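Local coordinates for Exo-poly-alpha-D-galacturonosidase (Thermotoga maritima, PDB 3JUR), which probably hydrolyses polygalacturonate, the acidic backbone of pectin, as a hyperthermoactive exopolygalacturonase built on a parallel beta-helix of the glycoside hydrolase 28 family, at residues V117-C122 and V193-C198; P144-K149 and P158-D163; V263-G268 and G297-G302; K379-T384 and S406-E411. One frame throughout, in Å; residues are numbered along the deposited sequence.

Interaction 1: V117-C122 and V193-C198; sequences VYALDC and VQFYRC
Asp121 and Arg197 show how two neighbouring coils of a parallel beta-helix can be fastened at a corner by charge. The guanidinium grips the carboxylate side-on: NE of Arg197 lies 2.8 Å from OD1 of Asp121, and NH2 of Arg197 lies 2.9 Å from OD2 of Asp121. Both oxygens are met on their syn sides, and the two flat groups are nearly coplanar, 14° apart. A bend at chi3 (-62°) turns the arginine back alongside its partner.

Backbone hydrogen bonds join the strands in parallel register, Tyr196 N to Ala119 O being the shortest at 2.7 Å. Beyond the strands, Cys122 N makes a weak bond to Cys198 SG.

Apolar contacts divide between the two faces. On the face that carries Val117 and Val193, CB of Ala119 meets CD1 of Phe195 at 4.0 Å; on the other, Leu120 CD1 touches CB of Tyr196. A polar atom also meets a ring: OE1 of Gln194 lies at the edge of the Tyr118 ring, while that oxygen's hydrogen bond goes to Thr103.

Phe195 packs inward on strands 125-128 and 201-204; on the other face Tyr118 meets His75 of flanking strand 68-75, and Gln194 touches Val219 of strand 216-219, which continues the stack beyond 193-196.

Interaction 2: P144-K149 and P158-D163; sequences PWKGKK and PNQQED
CD of Lys146 lies over one face of the Gln160 carboxamide, 4.1 Å from both OE1 and NE2 of Gln160. At the edge of the same amide, NE2 of Gln160 donates to a water 3.0 Å away; the water also accepts from Lys146 NZ and so bridges the two nitrogens, while OE1 is taken by Arg189. The indole of Trp145 turns elsewhere, meeting Trp142 and Tyr187 edge-to-face, and this residue joins the contact through its carbonyl.

That carbonyl is the polar centre of the contact. Gln160 N donates to Trp145 O at 2.8 Å, and carbons of 158-163 gather round the same oxygen, with CB of Asn159 at 3.3 Å and CG of Gln160 at 3.4 Å. A chi1 of 60° sets CG of Gln160 between its backbone N and carbonyl carbon, which brings CG against Trp145 O and the amide over Lys146. Gly147 brings its CA to 3.8 Å from CB of Asn159, a close fit of backbone against side chain.

Asn159 OD1 accepts from Gln161 N at 3.1 Å, in the carbonyl plane and on a lone pair. The result is an Asx turn, a capping arrangement typical of the entry to a helix, here 161-173, with the 3-10 segment 144-146 packed against the residues leading into it.

Interaction 3: V263-G268 and G297-G302; sequences VVIKSG and GGLVIG
Ile265 and Ile301 lie side by side and point the same way, their CD1 methyls 3.7 Å apart, in the manner of like residues stacked on successive coils of a beta-helix. Both have CG1 anti to the carbonyl carbon, yet chi2 differs: 153° in Ile265 and -67° in Ile301, and this bends the second chain so that its CD1 also nears CB of Ile265. On the same face Val263 crosses Leu299 at an angle, CG1 to CD1 at 4.1 Å. The reverse face carries Val264 and Val300, again side by side, with Val264 CG1 3.7 Å from Val300 CB and 3.4 Å from Gly302 O.

Backbone bonds hold the strands in parallel register, among them Ile265 N to Val300 O at 2.8 Å and Gly302 N to Ile265 O at 2.9 Å.

Lys266 runs out extended and then bends at its last torsion, which sets NZ 3.0 Å from Gly302 O, above the carbonyl plane rather than on a lone pair. The same ammonium makes a salt bridge to Glu304. A methionine in its place would probably deprive the Glu304 carboxylate of this counter-charge and Gly302 O of this donor.

Gly297 ends a Ser-His-Gly run matching a signature of the family, and Arg327 to Lys329 form an Arg-Leu-Lys run matching another, consistent with a place by the catalytic cleft. The isoleucine face packs on strands 280-291 and 309-320 inside the coil, while Val300 touches Arg327 and Lys329 on the next strand, 327-329.

Interaction 4: K379-T384 and S406-E411; sequences KNLKAT and SDTIIE
Thr408 meets Leu381 with both of its branches: a chi1 of -73° sets OG1 anti to its carbonyl carbon, within 3.1 Å of Leu381 N, and puts CG2 anti to its own N, 3.8 Å from Leu381 CB. The hydroxyl takes the Leu381 N-H and donates its own hydrogen bond to Ser406 O at 2.8 Å, from above the carbonyl plane. Ser406 O also accepts from Asn380 N. A valine here would probably leave Leu381 N without its acceptor and remove one of the two donors on Ser406 O.

Lys379 is bent at chi2 and chi3, laying CD 3.4 Å from Asp407 OD2; its NZ makes only a long ion pair with that oxygen and has a salt bridge to Glu5, while Asp407 OD1 is hydrogen-bonded to Asn428.

The chain turns a corner at Asp407, and Asn380 lies against it on the adjacent coil, both with left-handed backbone angles, as expected where parallel beta-helix coils repeat their corners in register. Past the corner the strands pair in parallel, with Ala383 N to Ile409 O at 2.9 Å. Ala383 CB packs on Ile410 CG1. On the other face, Lys382 NZ donates to Asn380 OD1, whose ND2 bonds to Asp345, and shares a water with Asp407 O; Glu411 forms a salt bridge with Arg435 of the second subunit.

Interactions 1, 3 and 4 sample one parallel beta-helix along its length, each joining successive coils by backbone bonds in parallel register. Interaction 3 is near the middle, its centre 19 Å from that of interaction 1 and 21 Å from that of interaction 4; the latter two are 38 Å apart on opposite sides of the chain's centre. Interaction 2 departs from this pattern: it lies in the long excursion between strands 132-134 and 193-196, nested within the loop closed by interaction 1, and its nearest atoms are about 12 Å from interaction 3, which the family signatures suggest adjoins the catalytic cleft. Interaction 4 is also the one that touches a neighbouring subunit. None of the four contacts touches another.

Interaction 1: V117-C122 and V193-C198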
loop_
_atom_site.group_PDB
_atom_site.type_symbol
_atom_site.label_atom_id
_atom_site.label_comp_id
_atom_site.label_asym_id
_atom_site.label_seq_id
_atom_site.Cartn_x
_atom_site.Cartn_y
_atom_site.Cartn_z
ATOM N N VAL D 117 38.999 -34.222 -5.400
ATOM C CA VAL D 117 38.853 -35.063 -4.209
ATOM C C VAL D 117 37.725 -36.046 -4.520
ATOM O O VAL D 117 36.617 -35.638 -4.859
ATOM C CB VAL D 117 38.527 -34.232 -2.936
ATOM C CG1 VAL D 117 38.501 -35.126 -1.709
ATOM C CG2 VAL D 117 39.541 -33.118 -2.740
ATOM N N TYR D 118 38.019 -37.336 -4.425
ATOM C CA TYR D 118 37.122 -38.369 -4.944
ATOM C C TYR D 118 36.942 -39.539 -3.986
ATOM O O TYR D 118 37.922 -40.102 -3.470
ATOM C CB TYR D 118 37.654 -38.861 -6.301
ATOM C CG TYR D 118 36.814 -39.902 -7.038
ATOM C CD1 TYR D 118 35.537 -39.596 -7.521
ATOM C CD2 TYR D 118 37.325 -41.179 -7.293
ATOM C CE1 TYR D 118 34.779 -40.539 -8.216
ATOM C CE2 TYR D 118 36.580 -42.133 -7.986
ATOM C CZ TYR D 118 35.308 -41.805 -8.446
ATOM O OH TYR D 118 34.571 -42.745 -9.130
ATOM N N ALA D 119 35.680 -39.897 -3.759
ATOM C CA ALA D 119 35.327 -41.135 -3.063
ATOM C C ALA D 119 34.233 -41.870 -3.834
ATOM O O ALA D 119 33.227 -41.271 -4.215
ATOM C CB ALA D 119 34.876 -40.844 -1.635
ATOM N N LEU D 120 34.434 -43.164 -4.060
ATOM C CA LEU D 120 33.457 -43.988 -4.766
ATOM C C LEU D 120 33.062 -45.182 -3.909
ATOM O O LEU D 120 33.928 -45.922 -3.447
ATOM C CB LEU D 120 34.028 -44.472 -6.107
ATOM C CG LEU D 120 33.255 -45.568 -6.857
ATOM C CD1 LEU D 120 31.917 -45.051 -7.392
ATOM C CD2 LEU D 120 34.101 -46.159 -7.982
ATOM N N ASP D 121 31.757 -45.363 -3.707
ATOM C CA ASP D 121 31.213 -46.505 -2.948
ATOM C C ASP D 121 31.761 -46.589 -1.517
ATOM O O ASP D 121 31.932 -47.678 -0.963
ATOM C CB ASP D 121 31.454 -47.829 -3.702
ATOM C CG ASP D 121 30.579 -47.976 -4.938
ATOM O OD1 ASP D 121 29.381 -47.604 -4.880
ATOM O OD2 ASP D 121 31.086 -48.477 -5.967
ATOM N N CYS D 122 32.043 -45.431 -0.934
ATOM C CA CYS D 122 32.648 -45.349 0.391
ATOM C C CYS D 122 31.617 -45.049 1.470
ATOM O O CYS D 122 30.517 -44.559 1.190
ATOM C CB CYS D 122 33.737 -44.275 0.414
ATOM S SG CYS D 122 35.220 -44.683 -0.541
ATOM N N VAL D 193 35.041 -31.566 -5.522
ATOM C CA VAL D 193 34.863 -32.604 -4.508
ATOM C C VAL D 193 33.657 -33.467 -4.891
ATOM O O VAL D 193 32.544 -32.958 -5.033
ATOM C CB VAL D 193 34.665 -31.990 -3.083
ATOM C CG1 VAL D 193 34.486 -33.083 -2.029
ATOM C CG2 VAL D 193 35.825 -31.066 -2.708
ATOM N N GLN D 194 33.881 -34.766 -5.074
ATOM C CA GLN D 194 32.806 -35.667 -5.478
ATOM C C GLN D 194 32.771 -36.927 -4.629
ATOM O O GLN D 194 33.770 -37.631 -4.497
ATOM C CB GLN D 194 32.896 -36.014 -6.974
ATOM C CG GLN D 194 31.655 -36.734 -7.536
ATOM C CD GLN D 194 31.720 -36.951 -9.045
ATOM O OE1 GLN D 194 32.414 -37.845 -9.534
ATOM N NE2 GLN D 194 30.984 -36.132 -9.788
ATOM N N PHE D 195 31.611 -37.169 -4.027
ATOM C CA PHE D 195 31.307 -38.417 -3.344
ATOM C C PHE D 195 30.317 -39.158 -4.228
ATOM O O PHE D 195 29.214 -38.665 -4.482
ATOM C CB PHE D 195 30.679 -38.145 -1.970
ATOM C CG PHE D 195 31.544 -37.312 -1.061
ATOM C CD1 PHE D 195 32.514 -37.913 -0.261
ATOM C CD2 PHE D 195 31.389 -35.923 -1.006
ATOM C CE1 PHE D 195 33.330 -37.150 0.575
ATOM C CE2 PHE D 195 32.198 -35.151 -0.169
ATOM C CZ PHE D 195 33.176 -35.770 0.619
ATOM N N TYR D 196 30.716 -40.329 -4.708
ATOM C CA TYR D 196 29.884 -41.111 -5.624
ATOM C C TYR D 196 29.378 -42.386 -4.952
ATOM O O TYR D 196 30.171 -43.255 -4.569
ATOM C CB TYR D 196 30.657 -41.442 -6.904
ATOM C CG TYR D 196 29.797 -41.410 -8.140
ATOM C CD1 TYR D 196 29.782 -40.288 -8.975
ATOM C CD2 TYR D 196 28.977 -42.489 -8.467
ATOM C CE1 TYR D 196 28.978 -40.249 -10.115
ATOM C CE2 TYR D 196 28.173 -42.464 -9.600
ATOM C CZ TYR D 196 28.177 -41.346 -10.421
ATOM O OH TYR D 196 27.370 -41.326 -11.533
ATOM N N ARG D 197 28.054 -42.474 -4.809
ATOM C CA ARG D 197 27.375 -43.594 -4.146
ATOM C C ARG D 197 27.923 -43.846 -2.732
ATOM O O ARG D 197 28.302 -44.970 -2.383
ATOM C CB ARG D 197 27.436 -44.873 -4.997
ATOM C CG ARG D 197 26.875 -44.746 -6.413
ATOM C CD ARG D 197 26.697 -46.125 -7.056
ATOM N NE ARG D 197 27.964 -46.844 -7.204
ATOM C CZ ARG D 197 28.442 -47.321 -8.354
ATOM N NH1 ARG D 197 27.760 -47.175 -9.483
ATOM N NH2 ARG D 197 29.603 -47.964 -8.373
ATOM N N CYS D 198 27.967 -42.787 -1.927
ATOM C CA CYS D 198 28.531 -42.869 -0.586
ATOM C C CYS D 198 27.463 -42.731 0.490
ATOM O O CYS D 198 26.399 -42.169 0.250
ATOM C CB CYS D 198 29.610 -41.801 -0.390
ATOM S SG CYS D 198 31.042 -42.003 -1.443
#

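Interaction 2: P144-K149 and P158-D163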
loop_
_atom_site.group_PDB
_atom_site.type_symbol
_atom_site.label_atom_id
_atom_site.label_comp_id
_atom_site.label_asym_id
_atom_site.label_seq_id
_atom_site.Cartn_x
_atom_site.Cartn_y
_atom_site.Cartn_z
ATOM N N PRO D 144 39.170 -22.482 -19.862
ATOM C CA PRO D 144 39.072 -22.360 -21.320
ATOM C C PRO D 144 38.250 -23.470 -21.991
ATOM O O PRO D 144 37.698 -23.250 -23.073
ATOM C CB PRO D 144 40.528 -22.430 -21.774
ATOM C CG PRO D 144 41.280 -21.845 -20.646
ATOM C CD PRO D 144 40.553 -22.257 -19.395
ATOM N N TRP D 145 38.147 -24.632 -21.349
ATOM C CA TRP D 145 37.396 -25.757 -21.913
ATOM C C TRP D 145 35.899 -25.475 -22.092
ATOM O O TRP D 145 35.241 -26.127 -22.906
ATOM C CB TRP D 145 37.621 -27.029 -21.087
ATOM C CG TRP D 145 39.008 -27.608 -21.221
ATOM C CD1 TRP D 145 40.095 -27.028 -21.828
ATOM C CD2 TRP D 145 39.464 -28.866 -20.707
ATOM N NE1 TRP D 145 41.192 -27.855 -21.735
ATOM C CE2 TRP D 145 40.835 -28.989 -21.052
ATOM C CE3 TRP D 145 38.849 -29.905 -19.992
ATOM C CZ2 TRP D 145 41.597 -30.110 -20.710
ATOM C CZ3 TRP D 145 39.613 -31.023 -19.653
ATOM C CH2 TRP D 145 40.972 -31.112 -20.011
ATOM N N LYS D 146 35.374 -24.502 -21.342
ATOM C CA LYS D 146 33.972 -24.085 -21.454
ATOM C C LYS D 146 33.628 -23.514 -22.837
ATOM O O LYS D 146 32.538 -23.759 -23.361
ATOM C CB LYS D 146 33.618 -23.081 -20.344
ATOM C CG LYS D 146 32.225 -22.434 -20.454
ATOM C CD LYS D 146 31.092 -23.462 -20.389
ATOM C CE LYS D 146 29.758 -22.835 -20.752
ATOM N NZ LYS D 146 28.678 -23.863 -20.864
ATOM N N GLY D 147 34.557 -22.759 -23.419
ATOM C CA GLY D 147 34.364 -22.178 -24.748
ATOM C C GLY D 147 34.019 -20.697 -24.743
ATOM O O GLY D 147 33.642 -20.146 -25.778
ATOM N N LYS D 148 34.152 -20.057 -23.577
ATOM C CA LYS D 148 33.876 -18.627 -23.416
ATOM C C LYS D 148 35.160 -17.799 -23.372
ATOM O O LYS D 148 36.089 -18.135 -22.631
ATOM C CB LYS D 148 33.069 -18.386 -22.139
ATOM C CG LYS D 148 31.579 -18.589 -22.293
ATOM C CD LYS D 148 30.879 -18.284 -20.982
ATOM C CE LYS D 148 29.388 -18.109 -21.170
ATOM N NZ LYS D 148 28.731 -17.959 -19.844
ATOM N N LYS D 149 35.189 -16.709 -24.143
ATOM C CA LYS D 149 36.382 -15.854 -24.275
ATOM C C LYS D 149 36.773 -15.127 -22.987
ATOM O O LYS D 149 37.957 -15.032 -22.662
ATOM C CB LYS D 149 36.221 -14.840 -25.415
ATOM C CG LYS D 149 35.997 -15.465 -26.786
ATOM C CD LYS D 149 36.357 -14.504 -27.911
ATOM C CE LYS D 149 35.842 -15.020 -29.247
ATOM N NZ LYS D 149 36.201 -14.117 -30.383
ATOM N N PRO D 158 40.160 -25.970 -28.878
ATOM C CA PRO D 158 39.088 -26.890 -28.485
ATOM C C PRO D 158 38.238 -26.439 -27.294
ATOM O O PRO D 158 38.660 -25.598 -26.496
ATOM C CB PRO D 158 39.844 -28.167 -28.106
ATOM C CG PRO D 158 41.280 -27.750 -27.950
ATOM C CD PRO D 158 41.464 -26.655 -28.926
ATOM N N ASN D 159 37.042 -27.015 -27.200
ATOM C CA ASN D 159 36.157 -26.840 -26.054
ATOM C C ASN D 159 35.248 -28.057 -25.866
ATOM O O ASN D 159 35.318 -29.016 -26.645
ATOM C CB ASN D 159 35.355 -25.535 -26.162
ATOM C CG ASN D 159 34.521 -25.457 -27.424
ATOM O OD1 ASN D 159 33.596 -26.239 -27.622
ATOM N ND2 ASN D 159 34.840 -24.497 -28.278
ATOM N N GLN D 160 34.399 -27.999 -24.838
ATOM C CA GLN D 160 33.555 -29.121 -24.421
ATOM C C GLN D 160 32.394 -29.463 -25.364
ATOM O O GLN D 160 31.865 -30.575 -25.305
ATOM C CB GLN D 160 32.995 -28.861 -23.012
ATOM C CG GLN D 160 32.141 -27.603 -22.897
ATOM C CD GLN D 160 31.506 -27.441 -21.531
ATOM O OE1 GLN D 160 32.193 -27.439 -20.503
ATOM N NE2 GLN D 160 30.183 -27.292 -21.510
ATOM N N GLN D 161 32.008 -28.517 -26.221
ATOM C CA GLN D 161 30.768 -28.618 -27.020
ATOM C C GLN D 161 30.547 -29.916 -27.813
ATOM O O GLN D 161 29.446 -30.473 -27.787
ATOM C CB GLN D 161 30.595 -27.389 -27.921
ATOM C CG GLN D 161 30.136 -26.143 -27.152
ATOM C CD GLN D 161 30.325 -24.857 -27.939
ATOM O OE1 GLN D 161 29.979 -24.776 -29.118
ATOM N NE2 GLN D 161 30.875 -23.841 -27.283
ATOM N N GLU D 162 31.576 -30.396 -28.509
ATOM C CA GLU D 162 31.457 -31.652 -29.254
ATOM C C GLU D 162 31.302 -32.867 -28.341
ATOM O O GLU D 162 30.494 -33.755 -28.615
ATOM C CB GLU D 162 32.628 -31.842 -30.232
ATOM C CG GLU D 162 32.597 -30.892 -31.419
ATOM C CD GLU D 162 31.276 -30.944 -32.169
ATOM O OE1 GLU D 162 31.107 -31.839 -33.027
ATOM O OE2 GLU D 162 30.408 -30.082 -31.903
ATOM N N ASP D 163 32.066 -32.892 -27.254
ATOM C CA ASP D 163 31.992 -33.977 -26.280
ATOM C C ASP D 163 30.656 -34.026 -25.536
ATOM O O ASP D 163 30.133 -35.111 -25.282
ATOM C CB ASP D 163 33.166 -33.896 -25.303
ATOM C CG ASP D 163 34.484 -34.272 -25.953
ATOM O OD1 ASP D 163 35.463 -33.507 -25.814
ATOM O OD2 ASP D 163 34.537 -35.327 -26.618
HETATM O O HOH W 1 28.755 -26.289 -19.122
#

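Interaction 3: V263-G268 and G297-G302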
loop_
_atom_site.group_PDB
_atom_site.type_symbol
_atom_site.label_atom_id
_atom_site.label_comp_id
_atom_site.label_asym_id
_atom_site.label_seq_id
_atom_site.Cartn_x
_atom_site.Cartn_y
_atom_site.Cartn_z
ATOM N N VAL D 263 23.260 -23.264 -4.505
ATOM C CA VAL D 263 22.844 -24.590 -4.067
ATOM C C VAL D 263 21.839 -25.100 -5.101
ATOM O O VAL D 263 20.774 -24.502 -5.283
ATOM C CB VAL D 263 22.222 -24.558 -2.653
ATOM C CG1 VAL D 263 21.704 -25.946 -2.243
ATOM C CG2 VAL D 263 23.232 -24.042 -1.646
ATOM N N VAL D 264 22.197 -26.196 -5.774
ATOM C CA VAL D 264 21.445 -26.702 -6.925
ATOM C C VAL D 264 21.106 -28.162 -6.758
ATOM O O VAL D 264 21.993 -29.006 -6.794
ATOM C CB VAL D 264 22.271 -26.671 -8.232
ATOM C CG1 VAL D 264 21.393 -26.249 -9.382
ATOM C CG2 VAL D 264 23.517 -25.809 -8.099
ATOM N N ILE D 265 19.824 -28.470 -6.645
ATOM C CA ILE D 265 19.420 -29.853 -6.454
ATOM C C ILE D 265 19.079 -30.498 -7.796
ATOM O O ILE D 265 18.306 -29.941 -8.590
ATOM C CB ILE D 265 18.282 -29.962 -5.442
ATOM C CG1 ILE D 265 18.733 -29.327 -4.124
ATOM C CG2 ILE D 265 17.915 -31.423 -5.209
ATOM C CD1 ILE D 265 17.627 -28.794 -3.307
ATOM N N LYS D 266 19.680 -31.665 -8.032
ATOM C CA LYS D 266 19.631 -32.356 -9.324
ATOM C C LYS D 266 19.381 -33.854 -9.146
ATOM O O LYS D 266 19.348 -34.351 -8.015
ATOM C CB LYS D 266 20.936 -32.118 -10.104
ATOM C CG LYS D 266 21.295 -30.653 -10.321
ATOM C CD LYS D 266 22.614 -30.514 -11.069
ATOM C CE LYS D 266 23.026 -29.053 -11.227
ATOM N NZ LYS D 266 22.218 -28.328 -12.245
ATOM N N SER D 267 19.184 -34.566 -10.257
ATOM C CA SER D 267 18.939 -36.018 -10.243
ATOM C C SER D 267 19.066 -36.668 -11.628
ATOM O O SER D 267 18.324 -37.602 -11.969
ATOM C CB SER D 267 17.572 -36.349 -9.623
ATOM O OG SER D 267 16.518 -35.745 -10.348
ATOM N N GLY D 268 20.018 -36.181 -12.418
ATOM C CA GLY D 268 20.281 -36.752 -13.735
ATOM C C GLY D 268 19.518 -36.071 -14.859
ATOM O O GLY D 268 18.492 -35.421 -14.640
ATOM N N GLY D 297 21.557 -18.151 -8.838
ATOM C CA GLY D 297 20.427 -18.531 -8.009
ATOM C C GLY D 297 20.850 -18.949 -6.610
ATOM O O GLY D 297 21.907 -19.557 -6.422
ATOM N N GLY D 298 20.023 -18.615 -5.626
ATOM C CA GLY D 298 20.306 -18.954 -4.235
ATOM C C GLY D 298 19.967 -20.405 -3.947
ATOM O O GLY D 298 20.832 -21.185 -3.535
ATOM N N LEU D 299 18.695 -20.749 -4.142
ATOM C CA LEU D 299 18.236 -22.132 -4.101
ATOM C C LEU D 299 17.677 -22.502 -5.463
ATOM O O LEU D 299 16.699 -21.904 -5.928
ATOM C CB LEU D 299 17.167 -22.360 -3.027
ATOM C CG LEU D 299 16.853 -23.868 -2.944
ATOM C CD1 LEU D 299 17.863 -24.622 -2.040
ATOM C CD2 LEU D 299 15.440 -24.150 -2.542
ATOM N N VAL D 300 18.291 -23.502 -6.092
ATOM C CA VAL D 300 17.963 -23.862 -7.460
ATOM C C VAL D 300 17.574 -25.339 -7.558
ATOM O O VAL D 300 18.174 -26.193 -6.898
ATOM C CB VAL D 300 19.135 -23.519 -8.414
ATOM C CG1 VAL D 300 18.755 -23.741 -9.882
ATOM C CG2 VAL D 300 19.561 -22.083 -8.221
ATOM N N ILE D 301 16.541 -25.628 -8.346
ATOM C CA ILE D 301 16.199 -27.011 -8.679
ATOM C C ILE D 301 16.343 -27.176 -10.198
ATOM O O ILE D 301 15.822 -26.357 -10.964
ATOM C CB ILE D 301 14.752 -27.428 -8.227
ATOM C CG1 ILE D 301 14.362 -26.881 -6.839
ATOM C CG2 ILE D 301 14.591 -28.947 -8.291
ATOM C CD1 ILE D 301 15.141 -27.444 -5.662
ATOM N N GLY D 302 17.069 -28.214 -10.624
ATOM C CA GLY D 302 17.260 -28.507 -12.050
ATOM C C GLY D 302 18.530 -27.913 -12.644
ATOM O O GLY D 302 19.366 -27.384 -11.912
#

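Interaction 4: K379-T384 and S406-E411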
loop_
_atom_site.group_PDB
_atom_site.type_symbol
_atom_site.label_atom_id
_atom_site.label_comp_id
_atom_site.label_asym_id
_atom_site.label_seq_id
_atom_site.Cartn_x
_atom_site.Cartn_y
_atom_site.Cartn_z
ATOM N N LYS D 379 6.995 -18.934 1.824
ATOM C CA LYS D 379 6.334 -18.337 2.970
ATOM C C LYS D 379 7.327 -17.500 3.745
ATOM O O LYS D 379 8.469 -17.927 3.982
ATOM C CB LYS D 379 5.699 -19.424 3.847
ATOM C CG LYS D 379 5.427 -19.011 5.280
ATOM C CD LYS D 379 3.971 -18.880 5.577
ATOM C CE LYS D 379 3.375 -20.212 5.950
ATOM N NZ LYS D 379 2.044 -20.040 6.594
ATOM N N ASN D 380 6.890 -16.309 4.143
ATOM C CA ASN D 380 7.729 -15.379 4.912
ATOM C C ASN D 380 9.034 -15.018 4.200
ATOM O O ASN D 380 10.109 -15.018 4.804
ATOM C CB ASN D 380 7.995 -15.902 6.336
ATOM C CG ASN D 380 8.463 -14.811 7.287
ATOM O OD1 ASN D 380 8.046 -13.657 7.175
ATOM N ND2 ASN D 380 9.337 -15.172 8.230
ATOM N N LEU D 381 8.925 -14.724 2.905
ATOM C CA LEU D 381 10.047 -14.191 2.141
ATOM C C LEU D 381 10.043 -12.675 2.242
ATOM O O LEU D 381 8.996 -12.027 2.122
ATOM C CB LEU D 381 9.990 -14.643 0.672
ATOM C CG LEU D 381 10.899 -13.970 -0.379
ATOM C CD1 LEU D 381 12.384 -14.265 -0.111
ATOM C CD2 LEU D 381 10.505 -14.406 -1.784
ATOM N N LYS D 382 11.216 -12.112 2.502
ATOM C CA LYS D 382 11.403 -10.676 2.441
ATOM C C LYS D 382 12.467 -10.428 1.388
ATOM O O LYS D 382 13.607 -10.921 1.505
ATOM C CB LYS D 382 11.800 -10.117 3.806
ATOM C CG LYS D 382 10.710 -10.309 4.862
ATOM C CD LYS D 382 11.068 -9.653 6.170
ATOM C CE LYS D 382 10.634 -10.496 7.368
ATOM N NZ LYS D 382 9.238 -10.980 7.275
ATOM N N ALA D 383 12.085 -9.705 0.339
ATOM C CA ALA D 383 12.977 -9.520 -0.791
ATOM C C ALA D 383 12.962 -8.130 -1.378
ATOM O O ALA D 383 11.961 -7.407 -1.343
ATOM C CB ALA D 383 12.720 -10.574 -1.906
ATOM N N THR D 384 14.099 -7.794 -1.961
ATOM C CA THR D 384 14.349 -6.486 -2.484
ATOM C C THR D 384 14.962 -6.650 -3.884
ATOM O O THR D 384 15.789 -7.527 -4.095
ATOM C CB THR D 384 15.239 -5.726 -1.459
ATOM O OG1 THR D 384 14.435 -4.758 -0.762
ATOM C CG2 THR D 384 16.393 -5.053 -2.091
ATOM N N SER D 406 2.992 -16.730 0.402
ATOM C CA SER D 406 2.238 -16.157 1.508
ATOM C C SER D 406 3.114 -15.442 2.527
ATOM O O SER D 406 4.313 -15.733 2.647
ATOM C CB SER D 406 1.382 -17.227 2.179
ATOM O OG SER D 406 2.198 -18.307 2.579
ATOM N N ASP D 407 2.503 -14.500 3.247
ATOM C CA ASP D 407 3.193 -13.713 4.277
ATOM C C ASP D 407 4.520 -13.151 3.751
ATOM O O ASP D 407 5.553 -13.248 4.413
ATOM C CB ASP D 407 3.439 -14.564 5.529
ATOM C CG ASP D 407 2.163 -15.176 6.088
ATOM O OD1 ASP D 407 1.061 -14.630 5.847
ATOM O OD2 ASP D 407 2.268 -16.202 6.795
ATOM N N THR D 408 4.478 -12.582 2.552
ATOM C CA THR D 408 5.689 -12.251 1.802
ATOM C C THR D 408 5.666 -10.798 1.319
ATOM O O THR D 408 4.617 -10.282 0.919
ATOM C CB THR D 408 5.885 -13.262 0.632
ATOM O OG1 THR D 408 6.307 -14.521 1.173
ATOM C CG2 THR D 408 6.914 -12.781 -0.401
ATOM N N ILE D 409 6.828 -10.151 1.383
ATOM C CA ILE D 409 7.004 -8.775 0.938
ATOM C C ILE D 409 8.125 -8.747 -0.093
ATOM O O ILE D 409 9.244 -9.173 0.196
ATOM C CB ILE D 409 7.366 -7.822 2.111
ATOM C CG1 ILE D 409 6.335 -7.931 3.243
ATOM C CG2 ILE D 409 7.468 -6.357 1.617
ATOM C CD1 ILE D 409 6.757 -7.294 4.560
ATOM N N ILE D 410 7.822 -8.250 -1.292
ATOM C CA ILE D 410 8.844 -8.036 -2.329
ATOM C C ILE D 410 8.761 -6.591 -2.818
ATOM O O ILE D 410 7.706 -6.143 -3.279
ATOM C CB ILE D 410 8.710 -9.024 -3.525
ATOM C CG1 ILE D 410 8.751 -10.476 -3.040
ATOM C CG2 ILE D 410 9.817 -8.766 -4.569
ATOM C CD1 ILE D 410 8.346 -11.486 -4.080
ATOM N N GLU D 411 9.864 -5.863 -2.699
ATOM C CA GLU D 411 9.888 -4.452 -3.062
ATOM C C GLU D 411 10.939 -4.126 -4.111
ATOM O O GLU D 411 12.028 -4.691 -4.100
ATOM C CB GLU D 411 10.127 -3.587 -1.817
ATOM C CG GLU D 411 8.911 -3.498 -0.896
ATOM C CD GLU D 411 7.715 -2.829 -1.565
ATOM O OE1 GLU D 411 7.942 -1.883 -2.360
ATOM O OE2 GLU D 411 6.562 -3.249 -1.302
HETATM O O HOH W 2 7.502 -11.470 5.052
#